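Long-range contacts in beta-1,4-galactanase (Thielavia heterothallica, PDB 1HJS), which hydrolyses the beta-1,4-galactosidic linkages of type I arabinogalactans as a family 53 glycoside hydrolase of clan GH-A: residues V44-W49 against V76-H81; V130-E135 against I175-D180; F213-S218 against Y257-D262; P249-N254 against S309-T314. All coordinates share one frame; numbering follows the deposited sequence.

Contact 1: residues V44-W49 against V76-H81; sequences VRQRVW and VYIDFH
Arg45 lies alongside Tyr77 with its aliphatic chain over the ring: Arg45 CG sits 3.6 Å from the ring centroid, a CH-pi contact. The extended chain, CG anti to the backbone N (chi1 -178°), carries Arg45 NE to Tyr77 OH, where an almost straight hydrogen bond of 3.2 Å lies in the guanidinium plane. Asp79 OD2 stands over one face of the guanidinium, 3.1 Å from Arg45 NH2, a salt bridge of charge alone. OD2 also takes a weak bond from His81 NE2, while His81 ND1 is met by Ala87 N. Arg45 NH1 forms a salt bridge with Asp8 and NH2 one with Glu245, the probable nucleophile; NH2 also donates to a water that Tyr77 OH binds at 2.6 Å. A phenylalanine in place of Tyr77 would probably keep the CH-pi packing but leave Arg45 NE and this water without their shared oxygen. Backbone polar groups pair in parallel register, from Tyr77 N on Val44 O to His81 N on Val48 O. On the face turned to helix 59-71, Val48 CG2 packs on Ile78 CG2, and Gln46 turns its amide to Asn62 and Trp9. The strands are neighbours in a (beta/alpha)8 barrel, joined by a beta-alpha-beta crossover through that helix.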
loop_
_atom_site.group_PDB
_atom_site.type_symbol
_atom_site.label_atom_id
_atom_site.label_comp_id
_atom_site.label_asym_id
_atom_site.label_seq_id
_atom_site.Cartn_x
_atom_site.Cartn_y
_atom_site.Cartn_z
ATOM N N VAL A 44 2.625 4.145 -8.837
ATOM C CA VAL A 44 2.298 2.743 -8.663
ATOM C C VAL A 44 2.964 2.226 -7.397
ATOM O O VAL A 44 4.113 2.565 -7.091
ATOM C CB VAL A 44 2.733 1.866 -9.869
ATOM C CG1 VAL A 44 1.868 2.193 -11.079
ATOM C CG2 VAL A 44 4.213 2.079 -10.178
ATOM N N ARG A 45 2.215 1.421 -6.655
ATOM C CA ARG A 45 2.681 0.824 -5.414
ATOM C C ARG A 45 3.124 -0.604 -5.726
ATOM O O ARG A 45 2.492 -1.294 -6.534
ATOM C CB ARG A 45 1.528 0.826 -4.407
ATOM C CG ARG A 45 1.839 0.284 -3.014
ATOM C CD ARG A 45 0.571 0.441 -2.183
ATOM N NE ARG A 45 0.673 0.055 -0.779
ATOM C CZ ARG A 45 0.211 -1.091 -0.286
ATOM N NH1 ARG A 45 -0.366 -1.982 -1.086
ATOM N NH2 ARG A 45 0.254 -1.312 1.025
ATOM N N GLN A 46 4.203 -1.047 -5.086
ATOM C CA GLN A 46 4.739 -2.385 -5.313
ATOM C C GLN A 46 5.189 -3.038 -4.006
ATOM O O GLN A 46 5.925 -2.431 -3.220
ATOM C CB GLN A 46 5.932 -2.307 -6.276
ATOM C CG GLN A 46 5.612 -1.620 -7.595
ATOM C CD GLN A 46 6.815 -1.501 -8.514
ATOM O OE1 GLN A 46 6.730 -0.893 -9.579
ATOM N NE2 GLN A 46 7.941 -2.083 -8.105
ATOM N N ARG A 47 4.750 -4.269 -3.768
ATOM C CA ARG A 47 5.144 -4.971 -2.554
ATOM C C ARG A 47 6.495 -5.635 -2.762
ATOM O O ARG A 47 6.753 -6.237 -3.805
ATOM C CB ARG A 47 4.100 -6.027 -2.160
ATOM C CG ARG A 47 3.697 -6.985 -3.274
ATOM C CD ARG A 47 2.731 -8.057 -2.763
ATOM N NE ARG A 47 2.120 -8.809 -3.858
ATOM C CZ ARG A 47 1.070 -8.391 -4.561
ATOM N NH1 ARG A 47 0.495 -7.228 -4.282
ATOM N NH2 ARG A 47 0.609 -9.124 -5.569
ATOM N N VAL A 48 7.360 -5.516 -1.760
ATOM C CA VAL A 48 8.686 -6.108 -1.833
ATOM C C VAL A 48 8.858 -7.154 -0.742
ATOM O O VAL A 48 8.678 -6.865 0.437
ATOM C CB VAL A 48 9.788 -5.038 -1.656
ATOM C CG1 VAL A 48 11.165 -5.696 -1.711
ATOM C CG2 VAL A 48 9.657 -3.974 -2.733
ATOM N N TRP A 49 9.193 -8.373 -1.147
ATOM C CA TRP A 49 9.425 -9.453 -0.202
ATOM C C TRP A 49 10.929 -9.716 -0.189
ATOM O O TRP A 49 11.617 -9.486 -1.186
ATOM C CB TRP A 49 8.637 -10.704 -0.606
ATOM C CG TRP A 49 7.139 -10.520 -0.471
ATOM C CD1 TRP A 49 6.487 -9.445 0.079
ATOM C CD2 TRP A 49 6.118 -11.443 -0.870
ATOM N NE1 TRP A 49 5.123 -9.647 0.045
ATOM C CE2 TRP A 49 4.871 -10.863 -0.531
ATOM C CE3 TRP A 49 6.134 -12.705 -1.480
ATOM C CZ2 TRP A 49 3.649 -11.505 -0.784
ATOM C CZ3 TRP A 49 4.914 -13.344 -1.731
ATOM C CH2 TRP A 49 3.693 -12.741 -1.382
ATOM N N VAL A 76 7.126 5.698 -8.167
ATOM C CA VAL A 76 7.077 4.385 -7.536
ATOM C C VAL A 76 7.024 4.454 -6.011
ATOM O O VAL A 76 7.778 5.191 -5.377
ATOM C CB VAL A 76 8.288 3.528 -7.967
ATOM C CG1 VAL A 76 8.250 2.164 -7.276
ATOM C CG2 VAL A 76 8.275 3.354 -9.482
ATOM N N TYR A 77 6.116 3.668 -5.443
ATOM C CA TYR A 77 5.907 3.577 -4.004
ATOM C C TYR A 77 6.305 2.149 -3.628
ATOM O O TYR A 77 5.626 1.187 -3.983
ATOM C CB TYR A 77 4.422 3.873 -3.717
ATOM C CG TYR A 77 3.825 3.495 -2.363
ATOM C CD1 TYR A 77 4.550 2.806 -1.389
ATOM C CD2 TYR A 77 2.481 3.774 -2.101
ATOM C CE1 TYR A 77 3.937 2.393 -0.183
ATOM C CE2 TYR A 77 1.867 3.370 -0.918
ATOM C CZ TYR A 77 2.593 2.678 0.031
ATOM O OH TYR A 77 1.944 2.227 1.157
ATOM N N ILE A 78 7.434 2.021 -2.940
ATOM C CA ILE A 78 7.936 0.719 -2.515
ATOM C C ILE A 78 7.365 0.352 -1.147
ATOM O O ILE A 78 7.501 1.098 -0.182
ATOM C CB ILE A 78 9.483 0.718 -2.430
ATOM C CG1 ILE A 78 10.080 0.803 -3.837
ATOM C CG2 ILE A 78 9.973 -0.531 -1.698
ATOM C CD1 ILE A 78 9.813 -0.419 -4.709
ATOM N N ASP A 79 6.730 -0.811 -1.077
ATOM C CA ASP A 79 6.131 -1.294 0.161
ATOM C C ASP A 79 6.900 -2.503 0.679
ATOM O O ASP A 79 6.683 -3.624 0.230
ATOM C CB ASP A 79 4.661 -1.656 -0.097
ATOM C CG ASP A 79 3.991 -2.328 1.095
ATOM O OD1 ASP A 79 4.529 -2.270 2.219
ATOM O OD2 ASP A 79 2.902 -2.908 0.897
ATOM N N PHE A 80 7.822 -2.264 1.610
ATOM C CA PHE A 80 8.604 -3.348 2.195
ATOM C C PHE A 80 7.744 -4.123 3.177
ATOM O O PHE A 80 7.253 -3.547 4.150
ATOM C CB PHE A 80 9.813 -2.806 2.972
ATOM C CG PHE A 80 10.938 -2.323 2.108
ATOM C CD1 PHE A 80 11.596 -3.195 1.247
ATOM C CD2 PHE A 80 11.367 -0.999 2.185
ATOM C CE1 PHE A 80 12.673 -2.757 0.473
ATOM C CE2 PHE A 80 12.449 -0.548 1.411
ATOM C CZ PHE A 80 13.100 -1.430 0.558
ATOM N N HIS A 81 7.553 -5.415 2.928
ATOM C CA HIS A 81 6.779 -6.243 3.846
ATOM C C HIS A 81 7.697 -6.815 4.926
ATOM O O HIS A 81 7.227 -7.316 5.949
ATOM C CB HIS A 81 6.090 -7.401 3.108
ATOM C CG HIS A 81 4.829 -7.007 2.404
ATOM N ND1 HIS A 81 3.720 -7.825 2.354
ATOM C CD2 HIS A 81 4.498 -5.885 1.720
ATOM C CE1 HIS A 81 2.761 -7.222 1.671
ATOM N NE2 HIS A 81 3.208 -6.044 1.276
HETATM O O HOH W 1 2.485 0.108 2.591
#

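Contact 2: residues V130-E135 against I175-D180; sequences VSIGNE and IMIHLD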
loop_
_atom_site.group_PDB
_atom_site.type_symbol
_atom_site.label_atom_id
_atom_site.label_comp_id
_atom_site.label_asym_id
_atom_site.label_seq_id
_atom_site.Cartn_x
_atom_site.Cartn_y
_atom_site.Cartn_z
ATOM N N VAL A 130 8.239 5.172 0.434
ATOM C CA VAL A 130 8.719 3.880 0.901
ATOM C C VAL A 130 8.056 3.613 2.243
ATOM O O VAL A 130 8.177 4.420 3.160
ATOM C CB VAL A 130 10.252 3.856 1.121
ATOM C CG1 VAL A 130 10.663 2.530 1.757
ATOM C CG2 VAL A 130 10.978 4.050 -0.204
ATOM N N SER A 131 7.330 2.505 2.360
ATOM C CA SER A 131 6.718 2.188 3.639
ATOM C C SER A 131 7.618 1.172 4.318
ATOM O O SER A 131 8.053 0.201 3.697
ATOM C CB SER A 131 5.301 1.610 3.471
ATOM O OG SER A 131 5.312 0.302 2.926
ATOM N N ILE A 132 7.932 1.418 5.584
ATOM C CA ILE A 132 8.757 0.490 6.338
ATOM C C ILE A 132 7.808 -0.475 7.045
ATOM O O ILE A 132 7.504 -0.333 8.233
ATOM C CB ILE A 132 9.666 1.238 7.350
ATOM C CG1 ILE A 132 8.859 2.267 8.143
ATOM C CG2 ILE A 132 10.793 1.937 6.597
ATOM C CD1 ILE A 132 9.689 3.062 9.139
ATOM N N GLY A 133 7.333 -1.449 6.273
ATOM C CA GLY A 133 6.408 -2.443 6.777
ATOM C C GLY A 133 5.050 -2.318 6.099
ATOM O O GLY A 133 4.716 -1.270 5.545
ATOM N N ASN A 134 4.267 -3.389 6.140
ATOM C CA ASN A 134 2.934 -3.388 5.545
ATOM C C ASN A 134 1.941 -3.766 6.638
ATOM O O ASN A 134 2.041 -4.850 7.219
ATOM C CB ASN A 134 2.849 -4.408 4.404
ATOM C CG ASN A 134 1.506 -4.363 3.682
ATOM O OD1 ASN A 134 1.267 -3.498 2.838
ATOM N ND2 ASN A 134 0.622 -5.290 4.024
ATOM N N GLU A 135 0.995 -2.870 6.913
ATOM C CA GLU A 135 -0.026 -3.083 7.943
ATOM C C GLU A 135 0.590 -3.628 9.229
ATOM O O GLU A 135 0.206 -4.696 9.706
ATOM C CB GLU A 135 -1.110 -4.042 7.437
ATOM C CG GLU A 135 -1.811 -3.557 6.170
ATOM C CD GLU A 135 -3.059 -4.357 5.842
ATOM O OE1 GLU A 135 -3.145 -5.523 6.274
ATOM O OE2 GLU A 135 -3.948 -3.826 5.142
ATOM N N ILE A 175 9.152 8.683 3.865
ATOM C CA ILE A 175 9.079 7.446 4.630
ATOM C C ILE A 175 7.697 7.295 5.253
ATOM O O ILE A 175 7.208 8.189 5.942
ATOM C CB ILE A 175 10.166 7.413 5.716
ATOM C CG1 ILE A 175 11.543 7.491 5.049
ATOM C CG2 ILE A 175 10.050 6.136 6.535
ATOM C CD1 ILE A 175 12.699 7.633 6.017
ATOM N N MET A 176 7.074 6.150 5.006
ATOM C CA MET A 176 5.727 5.900 5.505
ATOM C C MET A 176 5.576 4.714 6.444
ATOM O O MET A 176 6.248 3.699 6.296
ATOM C CB MET A 176 4.782 5.692 4.319
ATOM C CG MET A 176 3.395 5.186 4.699
ATOM S SD MET A 176 2.452 4.691 3.244
ATOM C CE MET A 176 2.008 6.280 2.581
ATOM N N ILE A 177 4.686 4.871 7.421
ATOM C CA ILE A 177 4.345 3.806 8.355
ATOM C C ILE A 177 2.907 3.503 7.956
ATOM O O ILE A 177 2.076 4.410 7.846
ATOM C CB ILE A 177 4.423 4.262 9.824
ATOM C CG1 ILE A 177 5.895 4.375 10.240
ATOM C CG2 ILE A 177 3.700 3.263 10.723
ATOM C CD1 ILE A 177 6.109 4.902 11.656
ATOM N N HIS A 178 2.628 2.225 7.728
ATOM C CA HIS A 178 1.323 1.781 7.260
ATOM C C HIS A 178 0.592 0.827 8.203
ATOM O O HIS A 178 1.092 -0.251 8.515
ATOM C CB HIS A 178 1.520 1.111 5.889
ATOM C CG HIS A 178 0.299 0.434 5.346
ATOM N ND1 HIS A 178 0.371 -0.586 4.420
ATOM C CD2 HIS A 178 -1.020 0.631 5.587
ATOM C CE1 HIS A 178 -0.851 -0.989 4.116
ATOM N NE2 HIS A 178 -1.712 -0.268 4.811
ATOM N N LEU A 179 -0.599 1.242 8.635
ATOM C CA LEU A 179 -1.456 0.450 9.514
ATOM C C LEU A 179 -2.763 0.133 8.778
ATOM O O LEU A 179 -3.168 0.862 7.871
ATOM C CB LEU A 179 -1.780 1.239 10.791
ATOM C CG LEU A 179 -0.824 1.157 11.985
ATOM C CD1 LEU A 179 0.614 1.266 11.541
ATOM C CD2 LEU A 179 -1.195 2.245 12.993
ATOM N N ASP A 180 -3.422 -0.953 9.164
ATOM C CA ASP A 180 -4.688 -1.323 8.536
ATOM C C ASP A 180 -5.833 -0.558 9.211
ATOM O O ASP A 180 -5.598 0.295 10.069
ATOM C CB ASP A 180 -4.913 -2.830 8.672
ATOM C CG ASP A 180 -5.192 -3.251 10.102
ATOM O OD1 ASP A 180 -4.565 -2.690 11.024
ATOM O OD2 ASP A 180 -6.037 -4.150 10.303
HETATM O O HOH W 1 2.485 0.108 2.591
HETATM O O HOH W 2 4.813 0.542 7.598
#
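Glu135, the probable proton donor, runs alongside His178 just beyond the end of strand 130-132. Glu135 CB lies 4.2 Å from Asp180 CB. With CG anti to the carbonyl carbon (chi1 -58°), the next carbon is brought to the imidazole, Glu135 CG lying 3.4 Å from His178 CE1. The extended chain carries Glu135 CD past Asp180 CB at 3.7 Å, the two side chains crossing at about a right angle. Both carboxylate oxygens lie near that carbon, Glu135 OE1 at 4.0 Å from Asp180 CB, and OE2 is hydrogen-bonded to Ser212 OG, which also binds His178 NE2, so one serine hydroxyl ties the two groups together. The histidine is held from its other nitrogen as well: a water 2.9 Å from His178 ND1 also binds Ser131 OG. Glu135 N stands over one face of the imidazole, and the Asn134 amide, its ND2 bonded to Ala87 O, is turned almost perpendicular to the ring. Where the strands diverge, a second water fills in for direct pairing, donating to Gly133 O and accepting from His178 N at 2.8 Å. Before that point the pairing is regular, Met176 N to Val130 O and Ile132 N to Met176 O (2.9 Å), while Ile132 CD1 touches both Ile175 CG2 and Ile177 CG1. An Asn-Glu pair at the C-terminal end of the fourth barrel strand is the characteristic acid/base site of clan GH-A.

Contact 3: residues F213-S218 against Y257-D262; sequences FYPFYS and YSFPSD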
loop_
_atom_site.group_PDB
_atom_site.type_symbol
_atom_site.label_atom_id
_atom_site.label_comp_id
_atom_site.label_asym_id
_atom_site.label_seq_id
_atom_site.Cartn_x
_atom_site.Cartn_y
_atom_site.Cartn_z
ATOM N N PHE A 213 -8.107 0.863 3.710
ATOM C CA PHE A 213 -9.517 1.154 3.911
ATOM C C PHE A 213 -10.331 0.316 2.942
ATOM O O PHE A 213 -10.385 0.608 1.744
ATOM C CB PHE A 213 -9.819 2.640 3.685
ATOM C CG PHE A 213 -11.266 2.998 3.904
ATOM C CD1 PHE A 213 -11.819 2.953 5.181
ATOM C CD2 PHE A 213 -12.080 3.347 2.834
ATOM C CE1 PHE A 213 -13.170 3.251 5.388
ATOM C CE2 PHE A 213 -13.433 3.647 3.025
ATOM C CZ PHE A 213 -13.978 3.598 4.307
ATOM N N TYR A 214 -10.949 -0.736 3.474
ATOM C CA TYR A 214 -11.768 -1.654 2.689
ATOM C C TYR A 214 -13.195 -1.637 3.238
ATOM O O TYR A 214 -13.404 -1.506 4.449
ATOM C CB TYR A 214 -11.191 -3.066 2.772
ATOM C CG TYR A 214 -9.903 -3.253 2.000
ATOM C CD1 TYR A 214 -9.906 -3.327 0.607
ATOM C CD2 TYR A 214 -8.681 -3.371 2.663
ATOM C CE1 TYR A 214 -8.726 -3.519 -0.107
ATOM C CE2 TYR A 214 -7.490 -3.564 1.954
ATOM C CZ TYR A 214 -7.525 -3.640 0.572
ATOM O OH TYR A 214 -6.366 -3.856 -0.141
ATOM N N PRO A 215 -14.193 -1.778 2.358
ATOM C CA PRO A 215 -15.588 -1.763 2.805
ATOM C C PRO A 215 -16.200 -3.118 3.140
ATOM O O PRO A 215 -17.307 -3.175 3.672
ATOM C CB PRO A 215 -16.297 -1.116 1.627
ATOM C CG PRO A 215 -15.587 -1.775 0.455
ATOM C CD PRO A 215 -14.113 -1.708 0.883
ATOM N N PHE A 216 -15.487 -4.201 2.853
ATOM C CA PHE A 216 -16.040 -5.534 3.064
ATOM C C PHE A 216 -15.459 -6.435 4.150
ATOM O O PHE A 216 -15.578 -7.657 4.059
ATOM C CB PHE A 216 -16.037 -6.288 1.731
ATOM C CG PHE A 216 -14.811 -6.046 0.902
ATOM C CD1 PHE A 216 -13.544 -6.333 1.403
ATOM C CD2 PHE A 216 -14.919 -5.529 -0.381
ATOM C CE1 PHE A 216 -12.396 -6.107 0.631
ATOM C CE2 PHE A 216 -13.777 -5.300 -1.160
ATOM C CZ PHE A 216 -12.517 -5.591 -0.650
ATOM N N TYR A 217 -14.853 -5.850 5.175
ATOM C CA TYR A 217 -14.290 -6.639 6.268
ATOM C C TYR A 217 -14.918 -6.248 7.600
ATOM O O TYR A 217 -14.541 -6.770 8.651
ATOM C CB TYR A 217 -12.775 -6.449 6.348
ATOM C CG TYR A 217 -12.023 -7.048 5.183
ATOM C CD1 TYR A 217 -12.193 -8.390 4.835
ATOM C CD2 TYR A 217 -11.138 -6.279 4.427
ATOM C CE1 TYR A 217 -11.504 -8.949 3.764
ATOM C CE2 TYR A 217 -10.444 -6.829 3.351
ATOM C CZ TYR A 217 -10.631 -8.163 3.026
ATOM O OH TYR A 217 -9.948 -8.709 1.967
ATOM N N SER A 218 -15.879 -5.329 7.543
ATOM C CA SER A 218 -16.563 -4.838 8.735
ATOM C C SER A 218 -17.459 -3.665 8.373
ATOM O O SER A 218 -17.053 -2.770 7.633
ATOM C CB SER A 218 -15.548 -4.380 9.787
ATOM O OG SER A 218 -16.183 -3.633 10.816
ATOM N N TYR A 257 -19.450 -9.881 5.411
ATOM C CA TYR A 257 -19.843 -8.844 6.359
ATOM C C TYR A 257 -20.791 -7.857 5.696
ATOM O O TYR A 257 -20.770 -7.684 4.477
ATOM C CB TYR A 257 -18.626 -8.071 6.870
ATOM C CG TYR A 257 -17.568 -8.922 7.525
ATOM C CD1 TYR A 257 -16.550 -9.504 6.772
ATOM C CD2 TYR A 257 -17.588 -9.158 8.902
ATOM C CE1 TYR A 257 -15.575 -10.300 7.371
ATOM C CE2 TYR A 257 -16.621 -9.953 9.509
ATOM C CZ TYR A 257 -15.619 -10.521 8.738
ATOM O OH TYR A 257 -14.667 -11.322 9.328
ATOM N N SER A 258 -21.627 -7.214 6.502
ATOM C CA SER A 258 -22.552 -6.218 5.981
ATOM C C SER A 258 -21.706 -4.999 5.621
ATOM O O SER A 258 -20.716 -4.709 6.291
ATOM C CB SER A 258 -23.587 -5.846 7.048
ATOM O OG SER A 258 -24.276 -6.999 7.508
ATOM N N PHE A 259 -22.082 -4.298 4.559
ATOM C CA PHE A 259 -21.333 -3.120 4.143
ATOM C C PHE A 259 -21.636 -1.922 5.036
ATOM O O PHE A 259 -22.697 -1.855 5.657
ATOM C CB PHE A 259 -21.646 -2.787 2.682
ATOM C CG PHE A 259 -20.769 -3.512 1.699
ATOM C CD1 PHE A 259 -20.684 -4.902 1.712
ATOM C CD2 PHE A 259 -20.009 -2.805 0.775
ATOM C CE1 PHE A 259 -19.847 -5.575 0.818
ATOM C CE2 PHE A 259 -19.174 -3.468 -0.119
ATOM C CZ PHE A 259 -19.092 -4.854 -0.098
ATOM N N PRO A 260 -20.695 -0.966 5.126
ATOM C CA PRO A 260 -20.892 0.226 5.956
ATOM C C PRO A 260 -22.151 0.972 5.528
ATOM O O PRO A 260 -22.469 1.045 4.338
ATOM C CB PRO A 260 -19.620 1.033 5.711
ATOM C CG PRO A 260 -18.596 -0.032 5.455
ATOM C CD PRO A 260 -19.343 -0.975 4.538
ATOM N N SER A 261 -22.858 1.534 6.502
ATOM C CA SER A 261 -24.099 2.247 6.232
ATOM C C SER A 261 -24.031 3.349 5.177
ATOM O O SER A 261 -24.946 3.470 4.363
ATOM C CB SER A 261 -24.668 2.826 7.534
ATOM O OG SER A 261 -23.781 3.772 8.104
ATOM N N ASP A 262 -22.965 4.151 5.171
ATOM C CA ASP A 262 -22.884 5.232 4.192
ATOM C C ASP A 262 -22.349 4.888 2.806
ATOM O O ASP A 262 -21.983 5.783 2.044
ATOM C CB ASP A 262 -22.117 6.446 4.751
ATOM C CG ASP A 262 -20.757 6.089 5.312
ATOM O OD1 ASP A 262 -20.199 5.037 4.935
ATOM O OD2 ASP A 262 -20.237 6.885 6.127
HETATM O O HOH W 3 -17.923 -4.981 5.619
HETATM O O HOH W 4 -18.350 -8.566 3.203
#
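Tyr257 swings CG anti to its carbonyl carbon (chi1 -57°), which lays its ring against the 216-218 backbone: Tyr217 O sits over the centre of the ring face, 3.6 Å above the plane, and Tyr257 CD1 approaches Phe216 O at 3.4 Å. The chi1 of Phe259 (-87°) places its ring beside Pro215, with Phe259 CE2 4.0 Å from Pro215 CG and CZ 3.8 Å from Phe216 CB. Pro260 adds its CD against Pro215 O. An alanine at Phe259 is likely to open a gap beside Pro215 and Phe216. Polar backbone groups are joined through water. One molecule donates to Pro215 O (2.7 Å) and Ser258 O while accepting from Ser218 N; another donates to Phe216 O and accepts from Tyr257 N at 2.8 Å. The two loops, which follow barrel strands 208-212 and 240-245, thus meet through ring and proline surfaces, with water supplying the hydrogen bonds that their irregular backbones do not make directly to each other.

Contact 4: residues P249-N254 against S309-T314; sequences PISCPN and SCADNT
Cys252 and Cys310 join the two loops covalently through an SG-SG bond of 2.0 Å. Their first torsions differ: Cys252 SG is anti to its backbone N (chi1 -165°), Cys310 SG anti to its carbonyl carbon (chi1 -75°), and the disulfide closes with chi3 at -77°. Pro249 CG lies against Cys310 SG at 3.9 Å. Ile250 holds CG1 between its backbone N and carbonyl carbon, a rotamer that lays Ile250 CD1 3.4 Å from Asp312 CG. The Asp312 carboxylate is fixed from within its own loop, OD1 taking the Thr314 N-H (2.9 Å) in an Asx turn and Thr314 OG1 at 2.6 Å on its syn side. Asn313 brings OD1 to Pro249 CB, while its ND2 is bonded to Asn305 O. Along the backbone, Ile250 N donates to Asp312 O at 2.8 Å, Ser251 N adds a weak bond to the same oxygen, and Asp312 N returns one to Ser251 O; the doubled partners make classic beta bulges. Beyond the disulfide a water links Asn254 N to Ser309 O. With a covalent bond beside one short antiparallel bridge, the loops following strands 240-245 and 290-296 are tied together without an extended sheet.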
loop_
_atom_site.group_PDB
_atom_site.type_symbol
_atom_site.label_atom_id
_atom_site.label_comp_id
_atom_site.label_asym_id
_atom_site.label_seq_id
_atom_site.Cartn_x
_atom_site.Cartn_y
_atom_site.Cartn_z
ATOM N N PRO A 249 -16.179 -3.522 -5.068
ATOM C CA PRO A 249 -16.572 -4.566 -6.011
ATOM C C PRO A 249 -17.479 -4.227 -7.179
ATOM O O PRO A 249 -18.346 -3.352 -7.089
ATOM C CB PRO A 249 -17.190 -5.624 -5.097
ATOM C CG PRO A 249 -17.847 -4.812 -4.050
ATOM C CD PRO A 249 -16.872 -3.678 -3.773
ATOM N N ILE A 250 -17.250 -4.924 -8.289
ATOM C CA ILE A 250 -18.101 -4.783 -9.461
ATOM C C ILE A 250 -19.051 -5.976 -9.352
ATOM O O ILE A 250 -20.009 -6.108 -10.108
ATOM C CB ILE A 250 -17.309 -4.842 -10.797
ATOM C CG1 ILE A 250 -16.460 -6.104 -10.875
ATOM C CG2 ILE A 250 -16.454 -3.595 -10.941
ATOM C CD1 ILE A 250 -15.708 -6.232 -12.193
ATOM N N SER A 251 -18.768 -6.840 -8.381
ATOM C CA SER A 251 -19.590 -8.017 -8.120
ATOM C C SER A 251 -19.333 -8.552 -6.714
ATOM O O SER A 251 -18.192 -8.827 -6.346
ATOM C CB SER A 251 -19.307 -9.114 -9.151
ATOM O OG SER A 251 -20.132 -10.243 -8.916
ATOM N N CYS A 252 -20.393 -8.679 -5.921
ATOM C CA CYS A 252 -20.274 -9.190 -4.559
ATOM C C CYS A 252 -21.553 -9.907 -4.152
ATOM O O CYS A 252 -22.275 -9.452 -3.266
ATOM C CB CYS A 252 -20.011 -8.064 -3.549
ATOM S SG CYS A 252 -19.430 -8.788 -1.980
ATOM N N PRO A 253 -21.844 -11.052 -4.779
ATOM C CA PRO A 253 -23.057 -11.801 -4.454
ATOM C C PRO A 253 -23.034 -12.536 -3.114
ATOM O O PRO A 253 -24.079 -12.924 -2.601
ATOM C CB PRO A 253 -23.171 -12.770 -5.626
ATOM C CG PRO A 253 -21.727 -13.091 -5.912
ATOM C CD PRO A 253 -21.076 -11.721 -5.849
ATOM N N ASN A 254 -21.841 -12.706 -2.541
ATOM C CA ASN A 254 -21.659 -13.473 -1.299
ATOM C C ASN A 254 -20.796 -12.765 -0.228
ATOM O O ASN A 254 -19.778 -13.319 0.185
ATOM C CB ASN A 254 -20.987 -14.799 -1.706
ATOM C CG ASN A 254 -21.137 -15.915 -0.678
ATOM O OD1 ASN A 254 -20.422 -16.922 -0.754
ATOM N ND2 ASN A 254 -22.067 -15.766 0.254
ATOM N N SER A 309 -14.242 -11.537 0.399
ATOM C CA SER A 309 -15.408 -12.401 0.213
ATOM C C SER A 309 -16.195 -11.995 -1.034
ATOM O O SER A 309 -17.050 -12.741 -1.518
ATOM C CB SER A 309 -16.315 -12.334 1.451
ATOM O OG SER A 309 -16.839 -11.028 1.632
ATOM N N CYS A 310 -15.904 -10.809 -1.557
ATOM C CA CYS A 310 -16.590 -10.326 -2.751
ATOM C C CYS A 310 -15.963 -10.929 -4.006
ATOM O O CYS A 310 -14.745 -10.906 -4.171
ATOM C CB CYS A 310 -16.515 -8.806 -2.822
ATOM S SG CYS A 310 -17.614 -7.910 -1.687
ATOM N N ALA A 311 -16.804 -11.437 -4.901
ATOM C CA ALA A 311 -16.345 -12.090 -6.124
ATOM C C ALA A 311 -15.390 -11.317 -7.037
ATOM O O ALA A 311 -14.425 -11.889 -7.542
ATOM C CB ALA A 311 -17.552 -12.563 -6.934
ATOM N N ASP A 312 -15.644 -10.033 -7.267
ATOM C CA ASP A 312 -14.771 -9.281 -8.168
ATOM C C ASP A 312 -14.554 -7.834 -7.748
ATOM O O ASP A 312 -15.503 -7.049 -7.678
ATOM C CB ASP A 312 -15.353 -9.309 -9.587
ATOM C CG ASP A 312 -14.327 -8.960 -10.654
ATOM O OD1 ASP A 312 -13.339 -8.263 -10.339
ATOM O OD2 ASP A 312 -14.524 -9.379 -11.818
ATOM N N ASN A 313 -13.297 -7.489 -7.481
ATOM C CA ASN A 313 -12.924 -6.133 -7.082
ATOM C C ASN A 313 -11.976 -5.501 -8.091
ATOM O O ASN A 313 -11.464 -4.408 -7.860
ATOM C CB ASN A 313 -12.229 -6.139 -5.718
ATOM C CG ASN A 313 -13.175 -6.427 -4.589
ATOM O OD1 ASN A 313 -14.226 -5.798 -4.474
ATOM N ND2 ASN A 313 -12.808 -7.375 -3.737
ATOM N N THR A 314 -11.733 -6.187 -9.202
ATOM C CA THR A 314 -10.823 -5.665 -10.213
ATOM C C THR A 314 -11.458 -4.544 -11.029
ATOM O O THR A 314 -12.664 -4.297 -10.943
ATOM C CB THR A 314 -10.348 -6.782 -11.173
ATOM O OG1 THR A 314 -11.464 -7.292 -11.915
ATOM C CG2 THR A 314 -9.703 -7.914 -10.387
HETATM O O HOH W 5 -19.048 -12.818 -3.428
#

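Overall arrangement
Contacts 1 and 2 are buried in the barrel wall, whereas contacts 3 and 4 join loops beyond the strands and are only partly buried. The first two share one sheet: strands 75-80 and 129-132 are neighbours, Ile78 O probably bonding Ser131 N, and one water serves both contacts. Their chemistry combines parallel backbone pairing with charged and polar groups directed to the catalytic centre. Contacts 3 and 4 both use the loop between strand 240-245 and helix 270-285, and they touch where Phe216 and Phe259 pack on Cys310 SG. There, water bridges and apolar rings in contact 3 give way to a disulfide and bulged antiparallel pairing in contact 4.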